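Local coordinates for serine protease inhibitor (Thermoanaerobacter tengcongensis, PDB 2PEF), which is a serpin that probably inhibits serine-type endopeptidases and is captured here in the latent state, at residues 285-290 and 308-313; 41-46 and 59-64; 106-111 and 158-163. One frame throughout, in Å; residues are numbered along the deposited sequence.

How the contacts relate
All three contacts are buried and apolar, and no hydrogen bond crosses any of them. Contacts 1 and 3 both use strands of the main serpin sheet, 310-318 and 158-169. Contact 2 is purely helical, joining helices 35-46 and 51-62. It lies in the middle of the group and touches both others. Leu42 CD2 meets Val310 CG2 at 4.2 Å, and Thr45 OG1 lies 3.6 Å from Leu160 CD2. Contacts 1 and 3 do not touch, with nearest atoms about 7 Å apart. Each sets a phenylalanine ring against strand methyls: of Val310 in contact 1, of Met158 and Leu160 in contact 3. In contact 2 one leucine methyl meets helix backbone, the other a leucine side chain.

Contact 1. Residues 285-290 and 308-313; sequences DAFLPD and SEVLHK
Phe287 and Val310 meet through the same choice of first torsion. In Phe287, CG sits anti to the carbonyl carbon and beside the backbone N (chi1 -60°), which swings the ring toward the strand although its CB does not point there. In Val310, CG2 likewise stands anti to the carbonyl carbon, with CG1 anti to the backbone N (chi1 177°), and CG2 meets the ring. It comes to the edge of the ring, near its plane, with Val310 CG2 4.0 Å from Phe287 CE2 and 4.2 Å from Phe287 CZ. The two side chains stand roughly perpendicular. Further along the same edge lies a backbone oxygen, with Phe287 CD2 4.4 Å from Ser308 O. That oxygen accepts a hydrogen bond from Asn275 ND2, and Asn275 OD1 takes the N-H of Val310. One amide group therefore grips the chain on both sides of Glu309 and fixes where Val310 stands. The ring is carried by a short 3-10 segment, closed by Leu288 N to Asp285 O at 3.0 Å. A backbone bond between Ala286 and Ile307 ties this segment to the chain just before Ser308. Leu278 of helix 275-280 touches both Phe287 and Val310 and adds to the apolar cluster. The contact fastens the loop after that helix to the start of strand 310-318, which in this latent serpin runs antiparallel to the inserted reactive-centre strand, 322-331.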
ATOM      1  N   ASP A 285       6.254  12.596  17.482  1.00 17.39           N
ATOM      2  CA  ASP A 285       7.460  13.432  17.513  1.00 17.84           C
ATOM      3  C   ASP A 285       7.995  13.756  16.124  1.00 16.90           C
ATOM      4  O   ASP A 285       8.439  14.871  15.882  1.00 16.78           O
ATOM      5  CB  ASP A 285       8.569  12.773  18.337  1.00 18.20           C
ATOM      6  CG  ASP A 285       8.397  12.980  19.829  1.00 20.17           C
ATOM      7  OD1 ASP A 285       7.257  13.221  20.285  1.00 24.99           O
ATOM      8  OD2 ASP A 285       9.412  12.891  20.552  1.00 19.97           O
ATOM      9  N   ALA A 286       7.939  12.778  15.218  1.00 17.76           N
ATOM     10  CA  ALA A 286       8.461  12.935  13.857  1.00 17.08           C
ATOM     11  C   ALA A 286       7.833  14.113  13.110  1.00 17.70           C
ATOM     12  O   ALA A 286       8.467  14.717  12.239  1.00 18.39           O
ATOM     13  CB  ALA A 286       8.264  11.650  13.071  1.00 17.05           C
ATOM     14  N   PHE A 287       6.586  14.426  13.453  1.00 17.95           N
ATOM     15  CA  PHE A 287       5.835  15.495  12.791  1.00 18.87           C
ATOM     16  C   PHE A 287       5.992  16.858  13.469  1.00 18.96           C
ATOM     17  O   PHE A 287       5.495  17.865  12.958  1.00 19.11           O
ATOM     18  CB  PHE A 287       4.351  15.117  12.689  1.00 19.04           C
ATOM     19  CG  PHE A 287       4.095  13.861  11.901  1.00 18.33           C
ATOM     20  CD1 PHE A 287       3.845  12.656  12.551  1.00 18.52           C
ATOM     21  CD2 PHE A 287       4.110  13.880  10.505  1.00 19.25           C
ATOM     22  CE1 PHE A 287       3.611  11.491  11.825  1.00 17.47           C
ATOM     23  CE2 PHE A 287       3.876  12.723   9.770  1.00 19.71           C
ATOM     24  CZ  PHE A 287       3.626  11.524  10.428  1.00 17.82           C
ATOM     25  N   LEU A 288       6.684  16.891  14.607  1.00 19.42           N
ATOM     26  CA  LEU A 288       6.842  18.120  15.389  1.00 20.21           C
ATOM     27  C   LEU A 288       8.202  18.768  15.130  1.00 20.86           C
ATOM     28  O   LEU A 288       9.233  18.154  15.403  1.00 21.96           O
ATOM     29  CB  LEU A 288       6.679  17.833  16.887  1.00 20.24           C
ATOM     30  CG  LEU A 288       5.425  17.110  17.397  1.00 18.42           C
ATOM     31  CD1 LEU A 288       5.549  16.812  18.887  1.00 18.27           C
ATOM     32  CD2 LEU A 288       4.154  17.897  17.110  1.00 19.26           C
ATOM     33  N   PRO A 289       8.210  20.008  14.597  1.00 21.60           N
ATOM     34  CA  PRO A 289       9.463  20.717  14.301  1.00 22.28           C
ATOM     35  C   PRO A 289      10.411  20.855  15.497  1.00 22.26           C
ATOM     36  O   PRO A 289      11.626  20.719  15.333  1.00 23.26           O
ATOM     37  CB  PRO A 289       8.993  22.100  13.823  1.00 22.60           C
ATOM     38  CG  PRO A 289       7.555  22.200  14.219  1.00 23.59           C
ATOM     39  CD  PRO A 289       7.030  20.804  14.218  1.00 21.89           C
ATOM     40  N   ASP A 290       9.858  21.107  16.682  1.00 22.44           N
ATOM     41  CA  ASP A 290      10.659  21.318  17.890  1.00 22.67           C
ATOM     42  C   ASP A 290      11.019  20.026  18.636  1.00 22.58           C
ATOM     43  O   ASP A 290      11.874  20.044  19.527  1.00 23.17           O
ATOM     44  CB  ASP A 290       9.947  22.290  18.836  1.00 22.98           C
ATOM     45  N   SER A 308       6.874  16.737   7.231  1.00 14.03           N
ATOM     46  CA  SER A 308       5.746  17.617   6.948  1.00 13.89           C
ATOM     47  C   SER A 308       4.507  16.790   6.631  1.00 14.36           C
ATOM     48  O   SER A 308       3.487  16.900   7.312  1.00 14.57           O
ATOM     49  CB  SER A 308       6.076  18.566   5.793  1.00 14.09           C
ATOM     50  OG  SER A 308       6.491  17.845   4.646  1.00 17.13           O
ATOM     51  N   GLU A 309       4.604  15.955   5.598  1.00 13.64           N
ATOM     52  CA  GLU A 309       3.495  15.097   5.198  1.00 14.32           C
ATOM     53  C   GLU A 309       3.967  13.722   4.760  1.00 13.67           C
ATOM     54  O   GLU A 309       5.037  13.580   4.158  1.00 14.39           O
ATOM     55  CB  GLU A 309       2.680  15.740   4.069  1.00 14.63           C
ATOM     56  CG  GLU A 309       1.873  16.974   4.476  1.00 17.53           C
ATOM     57  CD  GLU A 309       0.823  17.364   3.446  1.00 16.10           C
ATOM     58  OE1 GLU A 309       0.734  16.697   2.390  1.00 24.13           O
ATOM     59  OE2 GLU A 309       0.084  18.341   3.698  1.00 24.10           O
ATOM     60  N   VAL A 310       3.162  12.713   5.075  1.00 12.37           N
ATOM     61  CA  VAL A 310       3.316  11.390   4.487  1.00 13.15           C
ATOM     62  C   VAL A 310       2.136  11.212   3.536  1.00 13.14           C
ATOM     63  O   VAL A 310       0.977  11.190   3.967  1.00 13.47           O
ATOM     64  CB  VAL A 310       3.354  10.274   5.560  1.00 11.94           C
ATOM     65  CG1 VAL A 310       3.432   8.897   4.905  1.00 14.04           C
ATOM     66  CG2 VAL A 310       4.539  10.474   6.499  1.00 15.16           C
ATOM     67  N   LEU A 311       2.438  11.119   2.245  1.00 12.63           N
ATOM     68  CA  LEU A 311       1.412  11.034   1.209  1.00 13.40           C
ATOM     69  C   LEU A 311       1.430   9.665   0.545  1.00 13.39           C
ATOM     70  O   LEU A 311       2.494   9.115   0.270  1.00 13.26           O
ATOM     71  CB  LEU A 311       1.614  12.138   0.167  1.00 13.15           C
ATOM     72  CG  LEU A 311       0.533  12.391  -0.894  1.00 15.28           C
ATOM     73  CD1 LEU A 311      -0.737  12.970  -0.280  1.00 17.18           C
ATOM     74  CD2 LEU A 311       1.067  13.313  -1.985  1.00 14.66           C
ATOM     75  N   HIS A 312       0.237   9.136   0.289  1.00 12.12           N
ATOM     76  CA  HIS A 312       0.052   7.823  -0.307  1.00 12.25           C
ATOM     77  C   HIS A 312      -0.852   7.964  -1.528  1.00 12.00           C
ATOM     78  O   HIS A 312      -1.928   8.543  -1.429  1.00 12.97           O
ATOM     79  CB  HIS A 312      -0.594   6.883   0.718  1.00 13.41           C
ATOM     80  CG  HIS A 312      -0.375   5.430   0.435  1.00 11.84           C
ATOM     81  ND1 HIS A 312      -1.400   4.551   0.167  1.00 15.89           N
ATOM     82  CD2 HIS A 312       0.762   4.700   0.393  1.00  9.25           C
ATOM     83  CE1 HIS A 312      -0.900   3.343  -0.030  1.00 10.58           C
ATOM     84  NE2 HIS A 312       0.410   3.407   0.101  1.00 17.14           N
ATOM     85  N   LYS A 313      -0.397   7.452  -2.672  1.00 10.93           N
ATOM     86  CA  LYS A 313      -1.183   7.447  -3.909  1.00 11.37           C
ATOM     87  C   LYS A 313      -1.247   6.028  -4.433  1.00 11.36           C
ATOM     88  O   LYS A 313      -0.227   5.344  -4.510  1.00 10.37           O
ATOM     89  CB  LYS A 313      -0.555   8.341  -4.980  1.00 12.01           C
ATOM     90  CG  LYS A 313      -0.701   9.831  -4.756  1.00 15.84           C
ATOM     91  CD  LYS A 313      -0.355  10.631  -6.022  1.00 13.57           C
ATOM     92  CE  LYS A 313      -1.343  10.376  -7.159  1.00 21.25           C
ATOM     93  NZ  LYS A 313      -1.209  11.378  -8.260  1.00 25.50           N
TER

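Contact 2. Residues 41-46 and 59-64; sequences ALAMTA and KALGKD
Leu61 reaches across from helix 51-62 and lays both its methyls on helix 35-46. CD2 packs on the side chain of Leu42, with Leu61 CD2 3.8 Å from Leu42 CB and 3.9 Å from Leu42 CD1. CD1 rests on the backbone instead, with Leu61 CD1 3.8 Å from Leu42 C and equally far from Ala43 N. The small Ala43 side chain borders the same methyl, its CB 4.4 Å from Leu61 CD1. An alanine in place of Leu61 is likely to open a gap between the helices and leave Leu42 and Ala43 without their main partner here. In the next shell, Leu70 of helix 67-80 touches both Ala43 and Leu61, and Met283 touches Leu42. On the same helix as Leu42, Thr45 OG1 donates to Ala41 O at 2.7 Å, tilted 31° from the carbonyl plane. Thr45 N reaches the same oxygen from the opposite face, so two donors hold it. Lys63 is the first residue after helix 51-62 to leave helical angles, with a positive phi of 64°. It pairs with Asp15, and Asp64 with Lys8. This is helix-on-helix packing in the helical part of the serpin fold, where helix 35-46 lies beneath the main sheet.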
ATOM      1  N   ALA A  41       8.615   3.055   2.874  1.00 12.36           N
ATOM      2  CA  ALA A  41       8.968   4.469   2.918  1.00 14.00           C
ATOM      3  C   ALA A  41       9.258   4.891   4.354  1.00 15.34           C
ATOM      4  O   ALA A  41      10.222   5.610   4.617  1.00 15.81           O
ATOM      5  CB  ALA A  41       7.848   5.312   2.336  1.00 15.15           C
ATOM      6  N   LEU A  42       8.422   4.421   5.278  1.00 14.86           N
ATOM      7  CA  LEU A  42       8.544   4.790   6.681  1.00 14.33           C
ATOM      8  C   LEU A  42       9.719   4.094   7.362  1.00 14.03           C
ATOM      9  O   LEU A  42      10.350   4.669   8.247  1.00 15.10           O
ATOM     10  CB  LEU A  42       7.238   4.506   7.425  1.00 14.15           C
ATOM     11  CG  LEU A  42       6.037   5.382   7.042  1.00 16.44           C
ATOM     12  CD1 LEU A  42       4.740   4.760   7.545  1.00 11.95           C
ATOM     13  CD2 LEU A  42       6.184   6.814   7.561  1.00 15.35           C
ATOM     14  N   ALA A  43      10.003   2.857   6.957  1.00 13.79           N
ATOM     15  CA  ALA A  43      11.149   2.136   7.511  1.00 14.05           C
ATOM     16  C   ALA A  43      12.463   2.799   7.097  1.00 13.86           C
ATOM     17  O   ALA A  43      13.382   2.941   7.920  1.00 14.67           O
ATOM     18  CB  ALA A  43      11.114   0.678   7.097  1.00 13.77           C
ATOM     19  N   MET A  44      12.546   3.221   5.834  1.00 14.88           N
ATOM     20  CA  MET A  44      13.694   4.003   5.357  1.00 14.40           C
ATOM     21  C   MET A  44      13.861   5.253   6.209  1.00 14.57           C
ATOM     22  O   MET A  44      14.957   5.548   6.688  1.00 15.97           O
ATOM     23  CB  MET A  44      13.526   4.413   3.890  1.00 14.45           C
ATOM     24  CG  MET A  44      13.832   3.320   2.876  1.00 13.48           C
ATOM     25  SD  MET A  44      14.112   3.975   1.221  1.00 16.21           S
ATOM     26  CE  MET A  44      12.489   4.584   0.775  1.00 16.48           C
ATOM     27  N   THR A  45      12.755   5.968   6.406  1.00 14.98           N
ATOM     28  CA  THR A  45      12.741   7.213   7.159  1.00 14.33           C
ATOM     29  C   THR A  45      13.198   6.998   8.603  1.00 14.93           C
ATOM     30  O   THR A  45      13.926   7.821   9.152  1.00 15.29           O
ATOM     31  CB  THR A  45      11.335   7.868   7.134  1.00 14.78           C
ATOM     32  OG1 THR A  45      10.887   7.997   5.779  1.00 15.89           O
ATOM     33  CG2 THR A  45      11.357   9.247   7.779  1.00 14.99           C
ATOM     34  N   ALA A  46      12.785   5.877   9.199  1.00 15.87           N
ATOM     35  CA  ALA A  46      13.104   5.566  10.593  1.00 15.28           C
ATOM     36  C   ALA A  46      14.602   5.394  10.845  1.00 15.65           C
ATOM     37  O   ALA A  46      15.076   5.611  11.964  1.00 15.91           O
ATOM     38  CB  ALA A  46      12.335   4.328  11.056  1.00 16.29           C
ATOM     39  N   LYS A  59       7.983   1.337  17.051  1.00 17.34           N
ATOM     40  CA  LYS A  59       6.770   0.790  17.654  1.00 16.92           C
ATOM     41  C   LYS A  59       5.563   0.849  16.717  1.00 16.31           C
ATOM     42  O   LYS A  59       4.766  -0.086  16.672  1.00 15.56           O
ATOM     43  CB  LYS A  59       6.453   1.513  18.966  1.00 17.55           C
ATOM     44  CG  LYS A  59       5.346   0.866  19.774  1.00 20.67           C
ATOM     45  N   ALA A  60       5.427   1.956  15.988  1.00 15.91           N
ATOM     46  CA  ALA A  60       4.342   2.127  15.021  1.00 16.24           C
ATOM     47  C   ALA A  60       4.406   1.097  13.897  1.00 16.39           C
ATOM     48  O   ALA A  60       3.379   0.559  13.475  1.00 16.69           O
ATOM     49  CB  ALA A  60       4.356   3.536  14.447  1.00 16.32           C
ATOM     50  N   LEU A  61       5.618   0.832  13.416  1.00 16.31           N
ATOM     51  CA  LEU A  61       5.823  -0.090  12.301  1.00 15.86           C
ATOM     52  C   LEU A  61       5.922  -1.561  12.702  1.00 15.45           C
ATOM     53  O   LEU A  61       5.459  -2.437  11.970  1.00 15.01           O
ATOM     54  CB  LEU A  61       7.078   0.294  11.516  1.00 16.02           C
ATOM     55  CG  LEU A  61       7.109   1.684  10.873  1.00 16.50           C
ATOM     56  CD1 LEU A  61       8.495   1.980  10.317  1.00 18.99           C
ATOM     57  CD2 LEU A  61       6.039   1.796   9.786  1.00 16.30           C
ATOM     58  N   GLY A  62       6.540  -1.832  13.849  1.00 14.36           N
ATOM     59  CA  GLY A  62       6.897  -3.202  14.191  1.00 13.45           C
ATOM     60  C   GLY A  62       6.643  -3.638  15.617  1.00 14.48           C
ATOM     61  O   GLY A  62       6.962  -4.771  15.973  1.00 14.20           O
ATOM     62  N   LYS A  63       6.073  -2.742  16.423  1.00 14.36           N
ATOM     63  CA  LYS A  63       5.804  -2.995  17.848  1.00 15.53           C
ATOM     64  C   LYS A  63       7.098  -3.189  18.644  1.00 15.00           C
ATOM     65  O   LYS A  63       7.753  -2.217  19.026  1.00 14.78           O
ATOM     66  CB  LYS A  63       4.881  -4.205  18.039  1.00 16.71           C
ATOM     67  CG  LYS A  63       3.530  -4.110  17.367  1.00 19.88           C
ATOM     68  CD  LYS A  63       2.941  -5.497  17.274  1.00 23.15           C
ATOM     69  CE  LYS A  63       1.438  -5.493  17.274  1.00 23.87           C
ATOM     70  NZ  LYS A  63       0.966  -6.888  17.465  1.00 24.45           N
ATOM     71  N   ASP A  64       7.464  -4.448  18.869  1.00 14.87           N
ATOM     72  CA  ASP A  64       8.658  -4.797  19.638  1.00 15.85           C
ATOM     73  C   ASP A  64       9.890  -5.034  18.758  1.00 16.47           C
ATOM     74  O   ASP A  64      10.985  -5.290  19.269  1.00 17.29           O
ATOM     75  CB  ASP A  64       8.385  -6.021  20.520  1.00 16.07           C
ATOM     76  CG  ASP A  64       8.051  -7.271  19.715  1.00 18.22           C
ATOM     77  OD1 ASP A  64       7.398  -7.162  18.655  1.00 21.26           O
ATOM     78  OD2 ASP A  64       8.436  -8.371  20.161  1.00 21.22           O
TER

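Contact 3. Residues 106-111 and 158-163; sequences KDFLQI and MYLINA
Phe108, Met158 and Leu160 make up this contact, and the phenylalanine contributes the largest buried area. The Phe108 CB already points at the strand, and with CG anti to the backbone N (chi1 171°) the ring carries on to Met158 and Leu160. These two strand residues meet neighbouring corners of the ring. The Met158 methyl comes to one of them, with CE 3.9 Å from Phe108 CE2. The approach is oblique, and the methionine runs antiparallel alongside the phenylalanine. Met158 is extended over its first two torsions and bends at chi3, -94°, which turns CE toward the helix. Leu160 arrives at the next corner, with CD2 4.1 Å from Phe108 CZ. This methyl lies at the ring edge, near its plane, and the leucine points back at the phenylalanine from the strand. The contact is thus made by methyl groups on the far end of the ring.

Other parts of the fold enclose these residues. Ile95 of the adjoining strand 87-98 touches Met158 and Leu160, and Leu297 from a loop touches Phe108. Met44 and Thr45 of helix 35-46 also pack on Leu160. Between the two strand residues, Tyr159 faces the other way, against Ile133 of helix 127-140. Strand 158-169 is paired with 87-98 on one side and with 322-331 on the other. The arrangement is that of the serpin fold, in which helices cover both faces of the main sheet and Phe108 joins helix 106-116 to the face shared with helix 35-46.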
ATOM      1  N   LYS A 106      26.724   9.151   5.957  1.00 17.28           N
ATOM      2  CA  LYS A 106      27.194   7.972   5.225  1.00 16.51           C
ATOM      3  C   LYS A 106      26.564   6.668   5.727  1.00 17.64           C
ATOM      4  O   LYS A 106      26.213   5.795   4.925  1.00 17.59           O
ATOM      5  CB  LYS A 106      28.729   7.886   5.259  1.00 16.25           C
ATOM      6  CG  LYS A 106      29.321   6.581   4.709  1.00 18.66           C
ATOM      7  CD  LYS A 106      29.269   6.503   3.188  1.00 20.93           C
ATOM      8  CE  LYS A 106      29.786   5.156   2.698  1.00 22.25           C
ATOM      9  NZ  LYS A 106      29.791   5.048   1.210  1.00 21.17           N
ATOM     10  N   ASP A 107      26.418   6.541   7.047  1.00 17.91           N
ATOM     11  CA  ASP A 107      25.807   5.350   7.643  1.00 18.13           C
ATOM     12  C   ASP A 107      24.367   5.169   7.154  1.00 17.89           C
ATOM     13  O   ASP A 107      23.959   4.057   6.812  1.00 17.42           O
ATOM     14  CB  ASP A 107      25.849   5.422   9.174  1.00 18.03           C
ATOM     15  CG  ASP A 107      25.561   4.078   9.837  1.00 22.21           C
ATOM     16  OD1 ASP A 107      26.125   3.051   9.400  1.00 24.21           O
ATOM     17  OD2 ASP A 107      24.781   4.052  10.814  1.00 24.62           O
ATOM     18  N   PHE A 108      23.619   6.270   7.099  1.00 18.25           N
ATOM     19  CA  PHE A 108      22.234   6.259   6.622  1.00 19.06           C
ATOM     20  C   PHE A 108      22.137   5.847   5.157  1.00 18.66           C
ATOM     21  O   PHE A 108      21.334   4.981   4.804  1.00 18.95           O
ATOM     22  CB  PHE A 108      21.579   7.630   6.824  1.00 18.93           C
ATOM     23  CG  PHE A 108      20.230   7.758   6.171  1.00 17.31           C
ATOM     24  CD1 PHE A 108      19.103   7.169   6.744  1.00 15.68           C
ATOM     25  CD2 PHE A 108      20.084   8.467   4.978  1.00 17.44           C
ATOM     26  CE1 PHE A 108      17.856   7.280   6.139  1.00 15.60           C
ATOM     27  CE2 PHE A 108      18.836   8.582   4.365  1.00 15.52           C
ATOM     28  CZ  PHE A 108      17.721   7.987   4.945  1.00 15.99           C
ATOM     29  N   LEU A 109      22.955   6.473   4.316  1.00 18.99           N
ATOM     30  CA  LEU A 109      22.972   6.172   2.888  1.00 18.77           C
ATOM     31  C   LEU A 109      23.361   4.723   2.620  1.00 19.89           C
ATOM     32  O   LEU A 109      22.851   4.106   1.684  1.00 19.32           O
ATOM     33  CB  LEU A 109      23.892   7.133   2.125  1.00 18.67           C
ATOM     34  CG  LEU A 109      23.477   8.606   2.038  1.00 17.79           C
ATOM     35  CD1 LEU A 109      24.522   9.398   1.257  1.00 19.47           C
ATOM     36  CD2 LEU A 109      22.101   8.778   1.412  1.00 18.50           C
ATOM     37  N   GLN A 110      24.253   4.183   3.450  1.00 18.81           N
ATOM     38  CA  GLN A 110      24.696   2.799   3.297  1.00 19.61           C
ATOM     39  C   GLN A 110      23.575   1.819   3.633  1.00 18.99           C
ATOM     40  O   GLN A 110      23.327   0.874   2.885  1.00 20.14           O
ATOM     41  CB  GLN A 110      25.936   2.517   4.151  1.00 19.79           C
ATOM     42  CG  GLN A 110      26.674   1.230   3.776  1.00 22.44           C
ATOM     43  CD  GLN A 110      27.188   1.226   2.342  1.00 24.02           C
ATOM     44  OE1 GLN A 110      26.891   0.314   1.569  1.00 23.72           O
ATOM     45  NE2 GLN A 110      27.960   2.248   1.981  1.00 27.20           N
ATOM     46  N   ILE A 111      22.896   2.056   4.753  1.00 18.22           N
ATOM     47  CA  ILE A 111      21.764   1.226   5.168  1.00 16.73           C
ATOM     48  C   ILE A 111      20.674   1.222   4.093  1.00 16.61           C
ATOM     49  O   ILE A 111      20.159   0.166   3.714  1.00 17.00           O
ATOM     50  CB  ILE A 111      21.185   1.697   6.527  1.00 16.83           C
ATOM     51  CG1 ILE A 111      22.213   1.484   7.643  1.00 17.15           C
ATOM     52  CG2 ILE A 111      19.879   0.957   6.855  1.00 15.72           C
ATOM     53  CD1 ILE A 111      21.969   2.321   8.882  1.00 16.43           C
ATOM     54  N   MET A 158      14.914  17.136   1.748  1.00 19.40           N
ATOM     55  CA  MET A 158      14.961  15.697   1.490  1.00 19.20           C
ATOM     56  C   MET A 158      13.583  15.067   1.311  1.00 17.84           C
ATOM     57  O   MET A 158      12.659  15.345   2.072  1.00 17.45           O
ATOM     58  CB  MET A 158      15.739  14.948   2.584  1.00 19.25           C
ATOM     59  CG  MET A 158      15.928  13.459   2.263  1.00 20.08           C
ATOM     60  SD  MET A 158      16.300  12.390   3.662  1.00 24.35           S
ATOM     61  CE  MET A 158      18.085  12.366   3.577  1.00 23.75           C
ATOM     62  N   TYR A 159      13.463  14.220   0.290  1.00 14.75           N
ATOM     63  CA  TYR A 159      12.284  13.388   0.110  1.00 13.96           C
ATOM     64  C   TYR A 159      12.702  11.921   0.130  1.00 13.37           C
ATOM     65  O   TYR A 159      13.774  11.562  -0.364  1.00 11.69           O
ATOM     66  CB  TYR A 159      11.602  13.669  -1.228  1.00 13.68           C
ATOM     67  CG  TYR A 159      11.158  15.091  -1.495  1.00 12.33           C
ATOM     68  CD1 TYR A 159      11.257  15.628  -2.776  1.00 13.67           C
ATOM     69  CD2 TYR A 159      10.626  15.895  -0.483  1.00 11.30           C
ATOM     70  CE1 TYR A 159      10.844  16.923  -3.049  1.00 12.09           C
ATOM     71  CE2 TYR A 159      10.209  17.195  -0.748  1.00  9.97           C
ATOM     72  CZ  TYR A 159      10.321  17.699  -2.035  1.00 12.16           C
ATOM     73  OH  TYR A 159       9.916  18.979  -2.309  1.00 15.31           O
ATOM     74  N   LEU A 160      11.838  11.082   0.693  1.00 12.88           N
ATOM     75  CA  LEU A 160      11.993   9.636   0.621  1.00 11.82           C
ATOM     76  C   LEU A 160      10.747   9.097  -0.066  1.00 11.23           C
ATOM     77  O   LEU A 160       9.629   9.477   0.278  1.00 10.80           O
ATOM     78  CB  LEU A 160      12.156   9.023   2.017  1.00 11.23           C
ATOM     79  CG  LEU A 160      13.301   9.564   2.886  1.00 14.17           C
ATOM     80  CD1 LEU A 160      12.863  10.791   3.700  1.00 17.07           C
ATOM     81  CD2 LEU A 160      13.825   8.486   3.818  1.00 17.82           C
ATOM     82  N   ILE A 161      10.944   8.229  -1.051  1.00 11.08           N
ATOM     83  CA  ILE A 161       9.836   7.745  -1.870  1.00 11.09           C
ATOM     84  C   ILE A 161       9.946   6.247  -2.097  1.00 10.90           C
ATOM     85  O   ILE A 161      11.016   5.739  -2.435  1.00 11.57           O
ATOM     86  CB  ILE A 161       9.763   8.466  -3.252  1.00 10.03           C
ATOM     87  CG1 ILE A 161       9.709   9.989  -3.076  1.00 10.77           C
ATOM     88  CG2 ILE A 161       8.543   7.979  -4.047  1.00 12.70           C
ATOM     89  CD1 ILE A 161       9.926  10.783  -4.348  1.00 10.71           C
ATOM     90  N   ASN A 162       8.832   5.548  -1.899  1.00 10.57           N
ATOM     91  CA  ASN A 162       8.713   4.166  -2.342  1.00 10.75           C
ATOM     92  C   ASN A 162       7.664   4.025  -3.438  1.00 10.57           C
ATOM     93  O   ASN A 162       6.654   4.724  -3.424  1.00 10.76           O
ATOM     94  CB  ASN A 162       8.349   3.259  -1.171  1.00 10.26           C
ATOM     95  CG  ASN A 162       7.891   1.889  -1.624  1.00 13.32           C
ATOM     96  OD1 ASN A 162       6.715   1.686  -1.908  1.00 13.68           O
ATOM     97  ND2 ASN A 162       8.825   0.948  -1.718  1.00 11.10           N
ATOM     98  N   ALA A 163       7.912   3.112  -4.373  1.00 10.28           N
ATOM     99  CA  ALA A 163       6.920   2.706  -5.364  1.00 10.20           C
ATOM    100  C   ALA A 163       6.788   1.188  -5.426  1.00 10.49           C
ATOM    101  O   ALA A 163       7.780   0.462  -5.333  1.00 11.25           O
ATOM    102  CB  ALA A 163       7.261   3.269  -6.737  1.00 11.07           C
TER